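Local coordinates for protein ectoine dioxygenase (Sphingopyxis alaskensis, PDB 4MHR) that catalyses the iron- and 2-oxoglutarate-dependent hydroxylation of L-ectoine to 5-hydroxyectoine, a compatible solute that protects cells against osmotic stress, at residues S99-H104 with W290-R295; I133-L138 with F268-A273. All blocks are in the same frame, centred on the assembly; numbering follows the deposited sequence.

Contact 1: residues S99-H104 with W290-R295; sequences SIFEIH and WFLARR
F101 meets F291 and L292 in the apolar half of this contact. The rings of F101 and F291 form an offset edge-to-face pair. Their planes stand at 61° and their centroids are 5.7 Å apart. F291 turns its edge to the face of F101, and its CD2 also lies 3.8 Å from CB of F101. L292 adds a CH-pi contact: its CD2 sits over a face of the F101 ring, 3.7 Å from the centroid and offset toward the rim. L292 starts out away from segment 99-104, but CG lies beside the backbone N (chi1 -59°) and the CD2 branch comes back to the ring. With an alanine at F101, the F291 edge and the L292 methyl would probably lose the ring they pack on, and a gap would be likely to open between strand and loop.

The polar half is a salt bridge. OE1 of E102 lies 2.5 Å from NH2 of R294. The carboxylate and guanidinium planes are 75° apart, so the two groups do not pair flat. The arginine chain bends at chi2 and chi3 to bring NH2 to the acid. A water accepts a weak bond from E102 N and lies 2.7 Å from E102 OE2 and 2.8 Å from F291 O, within hydrogen-bonding reach of both.

E102 is the N-cap of helix 103-106, right after strand 97-101. Segment 290-295 is a loop beyond strand 264-273. The contact therefore fastens this late loop to the strand-helix junction, while strand 131-141 bonds through its backbone to both segments, at E102 and R294.

Contact 2: residues I133-L138 with F268-A273; sequences IHQSRL and FLVYNA
R137 and F268 form a hydrogen-bonded pair in two antiparallel strand segments (174° between directions, axes 4.9 Å apart). F268 N bonds to R137 O at 2.8 Å, and R137 N returns a bond to F268 O. Further along, V270 N bonds to Q135 O, and H134 N reaches V270 O at 2.8 Å. The chain turns a corner at H134.

S136 and L269 share one face of the sheet with I133 and Y271. CD1 of I133 lies over a face of the Y271 ring, 4.0 Å from its centroid. Strands 131-141 and 264-273 lie in the middle of the cupin-fold sheet, with 169-175 on the far side of 264-273.

Q135, R137, F268 and V270 lie on the other face, where Q135, F268 and V270 touch helix 154-162. Q135 is an L-ectoine-binding residue; its OE1 comes to the edge of the F268 ring, 3.5 Å from CE2. The extended Q135 chain, with CG anti to the backbone N (chi1 177°), carries the amide there, and L292 O is the outside partner of its NE2. R137 runs alongside F268, its CD 3.7 Å from CD2. CG1 of V270 touches H134 CD2, and the H134 ring meets W158 edge-to-face.

How the contacts relate
Contacts 1 and 2 have centres about 8 Å apart and share a sheet, where strands 97-101 and 131-141 are neighbours. L292 O of contact 1 lies 2.6 Å from Q135 NE2 of contact 2. This is consistent with loop 290-295 positioning the amide of an L-ectoine-binding residue. H104 ND1 and S136 OG form a probable hydrogen bond, at 2.7 Å. F101 CE1 packs on R137 CG at 3.5 Å. Contact 2 borders the iron site: the side chain of F268 is about 4 Å from that of D154, an iron ligand. The side chain of V270 is about 3 Å from that of W158, which is important for ectoine stabilization, and that of L292 about 7 Å.

Contact 1: residues S99-H104 with W290-R295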
loop_
_atom_site.group_PDB
_atom_site.type_symbol
_atom_site.label_atom_id
_atom_site.label_comp_id
_atom_site.label_asym_id
_atom_site.label_seq_id
_atom_site.Cartn_x
_atom_site.Cartn_y
_atom_site.Cartn_z
ATOM N N SER A 99 1.688 13.457 -5.038
ATOM C CA SER A 99 0.968 12.795 -3.907
ATOM C C SER A 99 0.423 13.771 -2.837
ATOM O O SER A 99 1.071 14.775 -2.489
ATOM C CB SER A 99 1.866 11.837 -3.137
ATOM O OG SER A 99 2.512 10.940 -3.978
ATOM N N ILE A 100 -0.748 13.420 -2.328
ATOM C CA ILE A 100 -1.350 13.984 -1.125
ATOM C C ILE A 100 -1.476 12.894 -0.010
ATOM O O ILE A 100 -2.198 11.896 -0.193
ATOM C CB ILE A 100 -2.725 14.537 -1.425
ATOM C CG1 ILE A 100 -2.733 15.542 -2.592
ATOM C CG2 ILE A 100 -3.324 15.235 -0.191
ATOM C CD1 ILE A 100 -4.136 15.865 -3.106
ATOM N N PHE A 101 -0.708 13.050 1.059
ATOM C CA PHE A 101 -0.722 12.139 2.237
ATOM C C PHE A 101 -1.869 12.496 3.155
ATOM O O PHE A 101 -2.418 13.599 3.058
ATOM C CB PHE A 101 0.601 12.229 3.001
ATOM C CG PHE A 101 1.737 11.496 2.340
ATOM C CD1 PHE A 101 1.967 10.157 2.611
ATOM C CD2 PHE A 101 2.569 12.135 1.419
ATOM C CE1 PHE A 101 3.009 9.481 2.024
ATOM C CE2 PHE A 101 3.605 11.447 0.802
ATOM C CZ PHE A 101 3.835 10.116 1.110
ATOM N N GLU A 102 -2.283 11.561 3.991
ATOM C CA GLU A 102 -3.354 11.790 4.968
ATOM C C GLU A 102 -4.687 12.072 4.332
ATOM O O GLU A 102 -5.565 12.782 4.901
ATOM C CB GLU A 102 -2.962 12.914 5.951
ATOM C CG GLU A 102 -1.849 12.542 6.892
ATOM C CD GLU A 102 -2.402 11.567 7.946
ATOM O OE1 GLU A 102 -3.284 11.990 8.724
ATOM O OE2 GLU A 102 -2.029 10.365 7.947
ATOM N N ILE A 103 -4.922 11.511 3.160
ATOM C CA ILE A 103 -6.222 11.742 2.547
ATOM C C ILE A 103 -7.402 11.219 3.334
ATOM O O ILE A 103 -8.523 11.723 3.200
ATOM C CB ILE A 103 -6.393 11.183 1.134
ATOM C CG1 ILE A 103 -5.982 9.708 1.051
ATOM C CG2 ILE A 103 -5.645 12.016 0.147
ATOM C CD1 ILE A 103 -6.352 9.110 -0.296
ATOM N N HIS A 104 -7.168 10.184 4.110
ATOM C CA HIS A 104 -8.224 9.624 4.896
ATOM C C HIS A 104 -8.617 10.605 6.016
ATOM O O HIS A 104 -9.710 10.511 6.522
ATOM C CB HIS A 104 -7.792 8.267 5.486
ATOM C CG HIS A 104 -6.784 8.396 6.584
ATOM N ND1 HIS A 104 -5.487 8.795 6.372
ATOM C CD2 HIS A 104 -6.904 8.234 7.923
ATOM C CE1 HIS A 104 -4.837 8.830 7.518
ATOM N NE2 HIS A 104 -5.674 8.482 8.470
ATOM N N TRP A 290 5.033 13.634 10.992
ATOM C CA TRP A 290 3.589 13.413 11.174
ATOM C C TRP A 290 2.942 12.489 10.127
ATOM O O TRP A 290 2.465 11.400 10.432
ATOM C CB TRP A 290 2.860 14.786 11.082
ATOM C CG TRP A 290 2.313 15.370 12.362
ATOM C CD1 TRP A 290 2.646 16.579 12.915
ATOM C CD2 TRP A 290 1.306 14.802 13.227
ATOM N NE1 TRP A 290 1.930 16.790 14.074
ATOM C CE2 TRP A 290 1.100 15.721 14.291
ATOM C CE3 TRP A 290 0.571 13.603 13.215
ATOM C CZ2 TRP A 290 0.190 15.480 15.333
ATOM C CZ3 TRP A 290 -0.337 13.362 14.257
ATOM C CH2 TRP A 290 -0.516 14.302 15.301
ATOM N N PHE A 291 2.955 12.964 8.882
ATOM C CA PHE A 291 2.014 12.529 7.829
ATOM C C PHE A 291 2.431 11.214 7.090
ATOM O O PHE A 291 1.633 10.626 6.307
ATOM C CB PHE A 291 1.776 13.709 6.822
ATOM C CG PHE A 291 3.041 14.248 6.162
ATOM C CD1 PHE A 291 3.804 15.264 6.779
ATOM C CD2 PHE A 291 3.477 13.752 4.931
ATOM C CE1 PHE A 291 4.976 15.747 6.184
ATOM C CE2 PHE A 291 4.638 14.246 4.319
ATOM C CZ PHE A 291 5.382 15.250 4.943
ATOM N N LEU A 292 3.670 10.756 7.331
ATOM C CA LEU A 292 4.166 9.507 6.714
ATOM C C LEU A 292 3.717 8.289 7.519
ATOM O O LEU A 292 3.642 7.205 6.969
ATOM C CB LEU A 292 5.701 9.521 6.550
ATOM C CG LEU A 292 6.158 10.712 5.674
ATOM C CD1 LEU A 292 7.676 10.762 5.500
ATOM C CD2 LEU A 292 5.457 10.737 4.318
ATOM N N ALA A 293 3.408 8.497 8.809
ATOM C CA ALA A 293 3.221 7.405 9.749
ATOM C C ALA A 293 2.512 7.881 11.006
ATOM O O ALA A 293 3.029 8.774 11.704
ATOM C CB ALA A 293 4.572 6.823 10.111
ATOM N N ARG A 294 1.339 7.298 11.294
ATOM C CA ARG A 294 0.579 7.670 12.499
ATOM C C ARG A 294 1.206 7.074 13.778
ATOM O O ARG A 294 1.143 5.843 14.000
ATOM C CB ARG A 294 -0.893 7.259 12.389
ATOM C CG ARG A 294 -1.756 7.847 13.510
ATOM C CD ARG A 294 -2.042 9.330 13.282
ATOM N NE ARG A 294 -2.896 9.528 12.105
ATOM C CZ ARG A 294 -3.419 10.686 11.713
ATOM N NH1 ARG A 294 -3.186 11.814 12.378
ATOM N NH2 ARG A 294 -4.186 10.707 10.643
ATOM N N ARG A 295 1.769 7.951 14.623
ATOM C CA ARG A 295 2.557 7.537 15.805
ATOM C C ARG A 295 1.728 7.449 17.086
ATOM O O ARG A 295 0.517 7.665 17.060
ATOM C CB ARG A 295 3.758 8.469 16.016
ATOM C CG ARG A 295 3.407 9.919 16.352
ATOM C CD ARG A 295 4.569 10.671 17.021
ATOM N NE ARG A 295 4.375 12.128 17.082
ATOM C CZ ARG A 295 3.539 12.765 17.904
ATOM N NH1 ARG A 295 2.778 12.091 18.764
ATOM N NH2 ARG A 295 3.456 14.096 17.864
HETATM O O HOH W 1 -0.829 9.312 5.785
#

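Contact 2: residues I133-L138 with F268-A273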
loop_
_atom_site.group_PDB
_atom_site.type_symbol
_atom_site.label_atom_id
_atom_site.label_comp_id
_atom_site.label_asym_id
_atom_site.label_seq_id
_atom_site.Cartn_x
_atom_site.Cartn_y
_atom_site.Cartn_z
ATOM N N ILE A 133 -5.660 3.240 10.165
ATOM C CA ILE A 133 -4.935 3.760 9.000
ATOM C C ILE A 133 -3.561 4.214 9.396
ATOM O O ILE A 133 -3.441 5.181 10.096
ATOM C CB ILE A 133 -5.691 4.884 8.260
ATOM C CG1 ILE A 133 -7.075 4.376 7.830
ATOM C CG2 ILE A 133 -4.886 5.343 7.037
ATOM C CD1 ILE A 133 -7.037 3.151 6.928
ATOM N N HIS A 134 -2.521 3.468 9.002
ATOM C CA HIS A 134 -1.128 3.850 9.307
ATOM C C HIS A 134 -0.704 5.046 8.410
ATOM O O HIS A 134 0.058 5.897 8.799
ATOM C CB HIS A 134 -0.203 2.635 9.104
ATOM C CG HIS A 134 1.257 2.958 8.966
ATOM N ND1 HIS A 134 2.083 3.226 10.042
ATOM C CD2 HIS A 134 2.057 2.963 7.870
ATOM C CE1 HIS A 134 3.325 3.391 9.616
ATOM N NE2 HIS A 134 3.336 3.241 8.301
ATOM N N GLN A 135 -1.181 5.063 7.184
ATOM C CA GLN A 135 -0.778 6.063 6.203
ATOM C C GLN A 135 -1.776 5.961 5.113
ATOM O O GLN A 135 -2.248 4.859 4.823
ATOM C CB GLN A 135 0.582 5.696 5.626
ATOM C CG GLN A 135 1.061 6.635 4.526
ATOM C CD GLN A 135 2.305 6.091 3.864
ATOM O OE1 GLN A 135 2.250 5.471 2.772
ATOM N NE2 GLN A 135 3.423 6.251 4.540
ATOM N N SER A 136 -2.047 7.061 4.430
ATOM C CA SER A 136 -2.836 7.079 3.198
ATOM C C SER A 136 -2.250 8.062 2.196
ATOM O O SER A 136 -1.517 9.005 2.584
ATOM C CB SER A 136 -4.280 7.419 3.466
ATOM O OG SER A 136 -4.485 8.754 3.897
ATOM N N ARG A 137 -2.518 7.855 0.905
ATOM C CA ARG A 137 -1.981 8.811 -0.104
ATOM C C ARG A 137 -2.856 8.749 -1.290
ATOM O O ARG A 137 -3.240 7.639 -1.687
ATOM C CB ARG A 137 -0.628 8.458 -0.709
ATOM C CG ARG A 137 0.485 7.992 0.120
ATOM C CD ARG A 137 1.482 7.198 -0.734
ATOM N NE ARG A 137 2.179 8.041 -1.681
ATOM C CZ ARG A 137 3.506 8.089 -1.850
ATOM N NH1 ARG A 137 4.332 7.326 -1.133
ATOM N NH2 ARG A 137 4.009 8.918 -2.760
ATOM N N LEU A 138 -3.085 9.908 -1.895
ATOM C CA LEU A 138 -3.667 10.019 -3.224
ATOM C C LEU A 138 -2.500 10.324 -4.148
ATOM O O LEU A 138 -1.713 11.298 -3.951
ATOM C CB LEU A 138 -4.776 11.034 -3.302
ATOM C CG LEU A 138 -5.254 11.377 -4.735
ATOM C CD1 LEU A 138 -5.756 10.215 -5.539
ATOM C CD2 LEU A 138 -6.280 12.489 -4.720
ATOM N N PHE A 268 -4.166 5.037 -2.099
ATOM C CA PHE A 268 -3.379 4.045 -1.418
ATOM C C PHE A 268 -3.737 4.128 0.070
ATOM O O PHE A 268 -3.493 5.163 0.693
ATOM C CB PHE A 268 -1.918 4.387 -1.679
ATOM C CG PHE A 268 -0.913 3.487 -1.050
ATOM C CD1 PHE A 268 -0.668 2.221 -1.582
ATOM C CD2 PHE A 268 -0.058 3.966 -0.022
ATOM C CE1 PHE A 268 0.322 1.413 -1.032
ATOM C CE2 PHE A 268 0.946 3.154 0.507
ATOM C CZ PHE A 268 1.125 1.857 0.013
ATOM N N LEU A 269 -4.266 3.044 0.632
ATOM C CA LEU A 269 -4.637 2.974 2.058
ATOM C C LEU A 269 -3.805 1.914 2.758
ATOM O O LEU A 269 -3.796 0.784 2.298
ATOM C CB LEU A 269 -6.109 2.646 2.167
ATOM C CG LEU A 269 -7.080 3.598 1.464
ATOM C CD1 LEU A 269 -8.501 3.077 1.451
ATOM C CD2 LEU A 269 -7.061 4.944 2.188
ATOM N N VAL A 270 -3.080 2.271 3.818
ATOM C CA VAL A 270 -2.353 1.315 4.601
ATOM C C VAL A 270 -3.094 1.019 5.895
ATOM O O VAL A 270 -3.250 1.892 6.767
ATOM C CB VAL A 270 -0.912 1.776 4.901
ATOM C CG1 VAL A 270 -0.143 0.712 5.685
ATOM C CG2 VAL A 270 -0.171 2.136 3.606
ATOM N N TYR A 271 -3.488 -0.246 6.047
ATOM C CA TYR A 271 -4.175 -0.743 7.267
ATOM C C TYR A 271 -3.141 -1.426 8.127
ATOM O O TYR A 271 -2.359 -2.263 7.651
ATOM C CB TYR A 271 -5.307 -1.702 6.870
ATOM C CG TYR A 271 -6.435 -1.119 6.100
ATOM C CD1 TYR A 271 -7.590 -0.632 6.754
ATOM C CD2 TYR A 271 -6.388 -1.007 4.722
ATOM C CE1 TYR A 271 -8.673 -0.102 6.016
ATOM C CE2 TYR A 271 -7.453 -0.442 3.990
ATOM C CZ TYR A 271 -8.564 0.044 4.656
ATOM O OH TYR A 271 -9.602 0.567 3.947
ATOM N N ASN A 272 -3.079 -1.066 9.390
ATOM C CA ASN A 272 -2.262 -1.763 10.375
ATOM C C ASN A 272 -3.133 -2.363 11.510
ATOM O O ASN A 272 -4.126 -1.800 11.859
ATOM C CB ASN A 272 -1.199 -0.834 10.948
ATOM C CG ASN A 272 -0.112 -1.600 11.751
ATOM O OD1 ASN A 272 0.198 -2.778 11.504
ATOM N ND2 ASN A 272 0.522 -0.897 12.687
ATOM N N ALA A 273 -2.740 -3.498 12.076
ATOM C CA ALA A 273 -3.452 -4.043 13.219
ATOM C C ALA A 273 -3.223 -3.083 14.407
ATOM O O ALA A 273 -2.082 -2.585 14.629
ATOM C CB ALA A 273 -2.926 -5.459 13.566
#